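Local coordinates for putative lipoprotein (Campylobacter jejuni subsp. jejuni, PDB 2G5G) that binds a cofacial pair of hemes as a dimer and probably serves in bacterial heme transport, at residues Glu49-Val54 / Lys121-Phe126; Val80-Leu85 / Leu216-Ser221. One frame throughout, in Å; residues are numbered along the deposited sequence.

Overall arrangement
Both contacts gather at the C-terminal ends of neighbouring parallel strands, their centres about 11 Å apart. Contact 2 pairs strand 78-82 with strand 214-220; contact 1 ties the loop leaving the next strand, 44-49, to the start of helix 124-131. They are stitched together through Glu49: its N lies 3.1 Å from Ala219 O and its O lies 3.0 Å from Ser221 N, both probable hydrogen bonds. His51 CE1 also packs 3.3 Å from Glu83 OE1, so the His51 ring of contact 1 lies against the Glu83 carboxylate of contact 2. The side chains of His51 and Glu83 each lie about 7 Å from a bound heme.

Contact 1. Residues Glu49-Val54 / Lys121-Phe126; sequences EKHDEV and KDYEQF
Tyr123 reaches across to Glu49 with its hydroxyl, and this is the tight part of the contact. Its OH donates to Glu49 OE2 at 2.7 Å, entering on the syn lone pair, while the carboxylate is turned 58° from the phenol ring. The same oxygen also takes a hydrogen bond from His51 ND1, 2.6 Å away; that donor arrives on the anti side and lies out of the carboxylate plane. Two donors thus grip one oxygen of a buried carboxylate, and Lys57 and Gln60 hold the other, OE1. His51 CG sits beside the backbone N, opposite the carbonyl carbon (chi1 -59°), and the ring thereby brings ND1 over to Glu49 and within 2.9 Å of Tyr123 OH.

The loop carrying these groups follows strand 44-49 of the sheet and makes a type I beta turn from Lys50 to Glu53, with Glu53 as N-cap of helix 54-73. This strand-loop-helix unit of the ChaN family (TIKI superfamily) places a His-carboxylate hydrogen bond near the heme. Tyr123 is likewise an N-cap, that of helix 124-131, so the contact brings two helix starts together.

Toward solvent the fit is looser. Asp122 CB rests 3.6 Å from His51 O, and its OD2 comes no nearer than 3.9 Å to Asp52 CA. On the far side of the turn, Lys50 NZ bridges Asp52 OD1 at 2.7 Å and Glu53 OE1 at 3.2 Å.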
ATOM      1  N   GLU A  49       1.098 -23.229   2.382  1.00 23.05           N
ATOM      2  CA  GLU A  49       2.485 -23.053   2.795  1.00 23.56           C
ATOM      3  C   GLU A  49       2.689 -21.751   3.597  1.00 24.44           C
ATOM      4  O   GLU A  49       1.857 -20.837   3.562  1.00 24.96           O
ATOM      5  CB  GLU A  49       3.419 -23.056   1.572  1.00 23.88           C
ATOM      6  CG  GLU A  49       3.231 -21.817   0.673  1.00 22.10           C
ATOM      7  CD  GLU A  49       4.504 -21.401  -0.109  1.00 23.57           C
ATOM      8  OE1 GLU A  49       5.492 -22.156  -0.164  1.00 24.29           O
ATOM      9  OE2 GLU A  49       4.491 -20.288  -0.655  1.00 22.28           O
ATOM     10  N   LYS A  50       3.801 -21.704   4.321  1.00 26.26           N
ATOM     11  CA  LYS A  50       4.345 -20.449   4.842  1.00 28.68           C
ATOM     12  C   LYS A  50       5.453 -20.051   3.832  1.00 29.39           C
ATOM     13  O   LYS A  50       6.370 -20.838   3.595  1.00 28.39           O
ATOM     14  CB  LYS A  50       4.928 -20.687   6.237  1.00 29.17           C
ATOM     15  CG  LYS A  50       5.451 -19.418   6.947  1.00 30.31           C
ATOM     16  CD  LYS A  50       5.957 -19.781   8.344  1.00 29.82           C
ATOM     17  CE  LYS A  50       6.586 -18.572   9.046  1.00 32.08           C
ATOM     18  NZ  LYS A  50       8.013 -18.402   8.642  1.00 31.75           N
ATOM     19  N   HIS A  51       5.351 -18.848   3.265  1.00 30.92           N
ATOM     20  CA  HIS A  51       6.093 -18.492   2.034  1.00 33.97           C
ATOM     21  C   HIS A  51       7.627 -18.509   2.117  1.00 35.05           C
ATOM     22  O   HIS A  51       8.304 -18.655   1.094  1.00 36.11           O
ATOM     23  CB  HIS A  51       5.575 -17.170   1.454  1.00 33.60           C
ATOM     24  CG  HIS A  51       4.113 -17.185   1.103  1.00 36.94           C
ATOM     25  ND1 HIS A  51       3.581 -18.000   0.121  1.00 39.42           N
ATOM     26  CD2 HIS A  51       3.071 -16.477   1.601  1.00 37.23           C
ATOM     27  CE1 HIS A  51       2.278 -17.792   0.031  1.00 35.98           C
ATOM     28  NE2 HIS A  51       1.943 -16.882   0.927  1.00 39.72           N
ATOM     29  N   ASP A  52       8.175 -18.416   3.333  1.00 35.86           N
ATOM     30  CA  ASP A  52       9.632 -18.369   3.516  1.00 37.11           C
ATOM     31  C   ASP A  52      10.153 -19.592   4.246  1.00 37.45           C
ATOM     32  O   ASP A  52      11.299 -19.603   4.696  1.00 38.13           O
ATOM     33  CB  ASP A  52      10.063 -17.084   4.262  1.00 37.92           C
ATOM     34  CG  ASP A  52       9.347 -16.892   5.609  1.00 39.52           C
ATOM     35  OD1 ASP A  52       8.681 -17.834   6.096  1.00 42.75           O
ATOM     36  OD2 ASP A  52       9.442 -15.782   6.190  1.00 41.60           O
ATOM     37  N   GLU A  53       9.314 -20.624   4.362  1.00 37.06           N
ATOM     38  CA  GLU A  53       9.642 -21.793   5.169  1.00 36.63           C
ATOM     39  C   GLU A  53      10.299 -22.912   4.356  1.00 36.51           C
ATOM     40  O   GLU A  53       9.678 -23.509   3.457  1.00 36.28           O
ATOM     41  CB  GLU A  53       8.374 -22.279   5.902  1.00 37.00           C
ATOM     42  CG  GLU A  53       8.599 -23.161   7.105  1.00 37.41           C
ATOM     43  CD  GLU A  53       9.449 -22.493   8.188  1.00 37.87           C
ATOM     44  OE1 GLU A  53       9.229 -21.308   8.530  1.00 36.13           O
ATOM     45  OE2 GLU A  53      10.346 -23.189   8.668  1.00 40.08           O
ATOM     46  N   VAL A  54      11.556 -23.204   4.671  1.00 35.28           N
ATOM     47  CA  VAL A  54      12.362 -24.107   3.841  1.00 35.64           C
ATOM     48  C   VAL A  54      11.840 -25.548   3.794  1.00 34.56           C
ATOM     49  O   VAL A  54      11.843 -26.178   2.731  1.00 34.53           O
ATOM     50  CB  VAL A  54      13.869 -24.100   4.266  1.00 35.87           C
ATOM     51  CG1 VAL A  54      14.635 -25.208   3.550  1.00 36.84           C
ATOM     52  CG2 VAL A  54      14.499 -22.755   3.970  1.00 35.77           C
ATOM     53  N   LYS A 121      14.287 -17.478  -4.855  1.00 40.69           N
ATOM     54  CA  LYS A 121      14.976 -18.454  -3.996  1.00 40.96           C
ATOM     55  C   LYS A 121      14.009 -19.417  -3.310  1.00 39.16           C
ATOM     56  O   LYS A 121      14.281 -20.621  -3.183  1.00 39.40           O
ATOM     57  CB  LYS A 121      15.823 -17.726  -2.925  1.00 41.00           C
ATOM     58  CG  LYS A 121      16.137 -18.586  -1.674  1.00 43.04           C
ATOM     59  CD  LYS A 121      17.422 -18.150  -0.947  1.00 43.94           C
ATOM     60  CE  LYS A 121      18.654 -18.808  -1.595  1.00 46.88           C
ATOM     61  NZ  LYS A 121      19.832 -17.889  -1.632  1.00 49.50           N
ATOM     62  N   ASP A 122      12.880 -18.870  -2.884  1.00 37.98           N
ATOM     63  CA  ASP A 122      11.859 -19.604  -2.135  1.00 36.80           C
ATOM     64  C   ASP A 122      10.925 -20.423  -3.029  1.00 36.22           C
ATOM     65  O   ASP A 122      10.027 -21.116  -2.527  1.00 34.62           O
ATOM     66  CB  ASP A 122      11.031 -18.613  -1.310  1.00 36.49           C
ATOM     67  CG  ASP A 122      11.820 -18.017  -0.152  1.00 37.34           C
ATOM     68  OD1 ASP A 122      12.797 -18.659   0.275  1.00 36.95           O
ATOM     69  OD2 ASP A 122      11.451 -16.924   0.325  1.00 36.51           O
ATOM     70  N   TYR A 123      11.138 -20.333  -4.347  1.00 35.52           N
ATOM     71  CA  TYR A 123      10.242 -20.955  -5.333  1.00 34.95           C
ATOM     72  C   TYR A 123      10.961 -21.776  -6.404  1.00 35.13           C
ATOM     73  O   TYR A 123      10.354 -22.624  -7.030  1.00 34.02           O
ATOM     74  CB  TYR A 123       9.281 -19.906  -5.913  1.00 34.78           C
ATOM     75  CG  TYR A 123       8.358 -19.443  -4.829  1.00 34.14           C
ATOM     76  CD1 TYR A 123       8.627 -18.279  -4.100  1.00 34.39           C
ATOM     77  CD2 TYR A 123       7.258 -20.227  -4.446  1.00 35.19           C
ATOM     78  CE1 TYR A 123       7.802 -17.880  -3.035  1.00 34.32           C
ATOM     79  CE2 TYR A 123       6.430 -19.835  -3.387  1.00 35.67           C
ATOM     80  CZ  TYR A 123       6.709 -18.663  -2.691  1.00 35.37           C
ATOM     81  OH  TYR A 123       5.901 -18.268  -1.661  1.00 34.59           O
ATOM     82  N   GLU A 124      12.268 -21.574  -6.559  1.00 35.14           N
ATOM     83  CA  GLU A 124      12.989 -22.191  -7.669  1.00 35.48           C
ATOM     84  C   GLU A 124      12.936 -23.698  -7.718  1.00 35.36           C
ATOM     85  O   GLU A 124      12.774 -24.269  -8.796  1.00 34.86           O
ATOM     86  CB  GLU A 124      14.462 -21.726  -7.721  1.00 35.88           C
ATOM     87  CG  GLU A 124      15.357 -22.275  -6.627  1.00 38.53           C
ATOM     88  CD  GLU A 124      16.827 -22.154  -6.982  0.90 43.91           C
ATOM     89  OE1 GLU A 124      17.207 -21.178  -7.695  0.90 42.48           O
ATOM     90  OE2 GLU A 124      17.591 -23.047  -6.550  0.90 46.15           O
ATOM     91  N   GLN A 125      13.094 -24.344  -6.568  1.00 35.10           N
ATOM     92  CA  GLN A 125      13.161 -25.799  -6.520  1.00 36.80           C
ATOM     93  C   GLN A 125      11.829 -26.378  -6.985  1.00 35.34           C
ATOM     94  O   GLN A 125      11.803 -27.252  -7.851  1.00 35.57           O
ATOM     95  CB  GLN A 125      13.505 -26.297  -5.106  1.00 36.50           C
ATOM     96  CG  GLN A 125      13.807 -27.803  -4.997  1.00 40.32           C
ATOM     97  CD  GLN A 125      13.931 -28.285  -3.549  1.00 40.77           C
ATOM     98  OE1 GLN A 125      13.794 -27.498  -2.598  1.00 47.85           O
ATOM     99  NE2 GLN A 125      14.192 -29.584  -3.375  1.00 44.67           N
ATOM    100  N   PHE A 126      10.734 -25.879  -6.413  1.00 34.17           N
ATOM    101  CA  PHE A 126       9.407 -26.414  -6.729  1.00 33.01           C
ATOM    102  C   PHE A 126       9.008 -26.090  -8.175  1.00 33.11           C
ATOM    103  O   PHE A 126       8.568 -26.984  -8.927  1.00 33.27           O
ATOM    104  CB  PHE A 126       8.356 -25.855  -5.771  1.00 31.71           C
ATOM    105  CG  PHE A 126       6.945 -26.334  -6.060  1.00 28.39           C
ATOM    106  CD1 PHE A 126       6.607 -27.661  -5.879  1.00 25.76           C
ATOM    107  CD2 PHE A 126       5.965 -25.438  -6.488  1.00 27.44           C
ATOM    108  CE1 PHE A 126       5.307 -28.104  -6.130  1.00 26.40           C
ATOM    109  CE2 PHE A 126       4.644 -25.869  -6.721  1.00 23.56           C
ATOM    110  CZ  PHE A 126       4.331 -27.205  -6.547  1.00 22.72           C
TER

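Contact 2. Residues Val80-Leu85 / Leu216-Ser221; sequences VALEML and LLLAGS
Ala81 sits between Leu216 and Leu218 on the neighbouring parallel strand and bonds to both. Its N donates to Leu216 O at 2.7 Å, from a position tilted off the carbonyl plane, and its O accepts from Leu218 N at 3.0 Å. The pairing runs one step past the bridges: Glu83 N reaches Leu218 O in a nearly straight bond, 173° at the hydrogen, just where the chain turns a corner.

Glu83 then continues the link with its side chain. Glu83 CB lies 3.5 Å from Leu218 O and 3.8 Å from Ala219 CB. With CG swung opposite the backbone N (chi1 174°) and the rest extended, the chain runs on toward Gly220, and CD stops short of that residue's N. At the tip OE1 takes the hydrogen bond from Gly220 N at 2.7 Å, nearly in line with its own C-O bond, while passing 3.2 Å from Ala219 CA. A carboxylate oxygen thus takes the amide of the residue that N-caps the following helix, 221-224.

Apolar groups fill in on both faces. Val80 and Leu216 lie side by side, and Leu82 CD2 meets Leu218 CB at 3.9 Å; on the other face Ala81 CB meets Leu217 CD1. The selenium of selenomethionine Met84 approaches Leu218 CD2.

The pair is buried near the centre of the chain, between strands 137-141 and 44-49 of the mixed sheet of this ChaN-family protein, with Phe126 of helix 124-131 packed over Val80, Leu82 and Leu218.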
ATOM      1  N   VAL A  80      -0.562 -27.395 -12.334  1.00 21.58           N
ATOM      2  CA  VAL A  80      -0.264 -26.692 -11.072  1.00 20.39           C
ATOM      3  C   VAL A  80      -0.583 -25.204 -11.169  1.00 21.34           C
ATOM      4  O   VAL A  80      -0.062 -24.498 -12.031  1.00 20.97           O
ATOM      5  CB  VAL A  80       1.194 -26.896 -10.614  1.00 19.64           C
ATOM      6  CG1 VAL A  80       1.500 -26.069  -9.336  1.00 17.72           C
ATOM      7  CG2 VAL A  80       1.449 -28.351 -10.339  1.00 20.08           C
ATOM      8  N   ALA A  81      -1.491 -24.746 -10.307  1.00 20.53           N
ATOM      9  CA  ALA A  81      -1.847 -23.335 -10.248  1.00 20.79           C
ATOM     10  C   ALA A  81      -1.027 -22.703  -9.127  1.00 20.41           C
ATOM     11  O   ALA A  81      -0.742 -23.335  -8.111  1.00 20.35           O
ATOM     12  CB  ALA A  81      -3.365 -23.177  -9.969  1.00 19.95           C
ATOM     13  N   LEU A  82      -0.659 -21.448  -9.313  1.00 22.14           N
ATOM     14  CA  LEU A  82       0.236 -20.760  -8.391  1.00 23.18           C
ATOM     15  C   LEU A  82      -0.351 -19.439  -7.955  1.00 24.04           C
ATOM     16  O   LEU A  82      -0.652 -18.565  -8.785  1.00 23.87           O
ATOM     17  CB  LEU A  82       1.643 -20.575  -9.013  1.00 22.71           C
ATOM     18  CG  LEU A  82       2.522 -21.803  -9.274  1.00 23.03           C
ATOM     19  CD1 LEU A  82       3.825 -21.423  -9.990  1.00 24.36           C
ATOM     20  CD2 LEU A  82       2.821 -22.576  -8.005  1.00 22.92           C
ATOM     21  N   GLU A  83      -0.525 -19.273  -6.640  1.00 24.17           N
ATOM     22  CA  GLU A  83      -0.867 -17.955  -6.098  1.00 24.66           C
ATOM     23  C   GLU A  83       0.165 -16.928  -6.606  1.00 25.34           C
ATOM     24  O   GLU A  83      -0.153 -15.742  -6.737  1.00 25.35           O
ATOM     25  CB  GLU A  83      -0.830 -17.970  -4.557  1.00 24.03           C
ATOM     26  CG  GLU A  83      -1.050 -16.570  -3.903  1.00 23.92           C
ATOM     27  CD  GLU A  83      -0.782 -16.538  -2.383  1.00 25.41           C
ATOM     28  OE1 GLU A  83      -0.428 -17.570  -1.788  1.00 24.83           O
ATOM     29  OE2 GLU A  83      -0.921 -15.457  -1.802  1.00 24.14           O
HETATM   30  N   MSE A  84       1.392 -17.368  -6.890  1.00 26.51           N
HETATM   31  CA  MSE A  84       2.414 -16.344  -7.245  1.00 28.63           C
HETATM   32  C   MSE A  84       2.377 -15.802  -8.657  1.00 29.17           C
HETATM   33  O   MSE A  84       3.099 -14.857  -8.973  1.00 30.41           O
HETATM   34  CB  MSE A  84       3.851 -16.618  -6.751  1.00 29.14           C
HETATM   35  CG  MSE A  84       4.380 -18.015  -6.473  1.00 31.06           C
HETATM   36 SE   MSE A  84       3.360 -19.427  -5.498  0.90 35.43          SE
HETATM   37  CE  MSE A  84       2.713 -18.507  -3.881  0.90 31.39           C
ATOM     38  N   LEU A  85       1.493 -16.346  -9.493  1.00 28.99           N
ATOM     39  CA  LEU A  85       1.295 -15.796 -10.831  1.00 29.22           C
ATOM     40  C   LEU A  85      -0.133 -15.396 -11.022  1.00 29.56           C
ATOM     41  O   LEU A  85      -1.055 -16.085 -10.543  1.00 28.52           O
ATOM     42  CB  LEU A  85       1.748 -16.790 -11.901  1.00 29.72           C
ATOM     43  CG  LEU A  85       3.249 -17.046 -11.911  1.00 29.41           C
ATOM     44  CD1 LEU A  85       3.631 -18.294 -12.675  1.00 30.50           C
ATOM     45  CD2 LEU A  85       3.978 -15.818 -12.486  1.00 29.93           C
ATOM     46  N   LEU A 216      -3.352 -28.996  -8.855  1.00 18.07           N
ATOM     47  CA  LEU A 216      -2.863 -28.631  -7.525  1.00 18.25           C
ATOM     48  C   LEU A 216      -2.568 -27.113  -7.446  1.00 19.18           C
ATOM     49  O   LEU A 216      -1.874 -26.557  -8.325  1.00 18.76           O
ATOM     50  CB  LEU A 216      -1.592 -29.423  -7.185  1.00 17.04           C
ATOM     51  CG  LEU A 216      -0.985 -29.125  -5.787  1.00 18.91           C
ATOM     52  CD1 LEU A 216      -0.409 -30.344  -5.142  1.00 24.13           C
ATOM     53  CD2 LEU A 216       0.083 -28.075  -5.977  1.00 22.99           C
ATOM     54  N   LEU A 217      -3.093 -26.461  -6.398  1.00 18.14           N
ATOM     55  CA  LEU A 217      -2.755 -25.084  -6.080  1.00 19.97           C
ATOM     56  C   LEU A 217      -1.688 -25.022  -4.988  1.00 21.37           C
ATOM     57  O   LEU A 217      -1.778 -25.739  -3.970  1.00 21.61           O
ATOM     58  CB  LEU A 217      -3.972 -24.286  -5.617  1.00 17.78           C
ATOM     59  CG  LEU A 217      -3.765 -22.814  -5.166  1.00 19.15           C
ATOM     60  CD1 LEU A 217      -3.661 -21.842  -6.345  1.00 17.01           C
ATOM     61  CD2 LEU A 217      -4.894 -22.407  -4.249  1.00 16.76           C
ATOM     62  N   LEU A 218      -0.685 -24.180  -5.209  1.00 21.27           N
ATOM     63  CA  LEU A 218       0.200 -23.767  -4.113  1.00 23.36           C
ATOM     64  C   LEU A 218      -0.145 -22.325  -3.754  1.00 23.23           C
ATOM     65  O   LEU A 218      -0.179 -21.449  -4.621  1.00 23.30           O
ATOM     66  CB  LEU A 218       1.691 -23.893  -4.484  1.00 22.88           C
ATOM     67  CG  LEU A 218       2.683 -23.457  -3.391  1.00 23.70           C
ATOM     68  CD1 LEU A 218       2.660 -24.473  -2.248  1.00 23.28           C
ATOM     69  CD2 LEU A 218       4.123 -23.288  -3.998  1.00 23.98           C
ATOM     70  N   ALA A 219      -0.425 -22.077  -2.470  1.00 23.64           N
ATOM     71  CA  ALA A 219      -0.854 -20.760  -2.003  1.00 23.38           C
ATOM     72  C   ALA A 219      -0.574 -20.687  -0.499  1.00 23.15           C
ATOM     73  O   ALA A 219      -0.256 -21.675   0.124  1.00 22.97           O
ATOM     74  CB  ALA A 219      -2.381 -20.512  -2.272  1.00 23.57           C
ATOM     75  N   GLY A 220      -0.652 -19.495   0.070  1.00 23.91           N
ATOM     76  CA  GLY A 220      -0.380 -19.366   1.495  1.00 23.90           C
ATOM     77  C   GLY A 220      -1.472 -20.072   2.265  1.00 23.79           C
ATOM     78  O   GLY A 220      -2.602 -20.204   1.781  1.00 23.55           O
ATOM     79  N   SER A 221      -1.138 -20.498   3.474  1.00 23.74           N
ATOM     80  CA  SER A 221      -2.087 -21.152   4.356  1.00 23.97           C
ATOM     81  C   SER A 221      -3.399 -20.405   4.577  1.00 23.40           C
ATOM     82  O   SER A 221      -4.445 -21.053   4.696  1.00 23.09           O
ATOM     83  CB  SER A 221      -1.412 -21.499   5.679  1.00 22.85           C
ATOM     84  OG  SER A 221      -0.512 -22.567   5.426  1.00 28.24           O
TER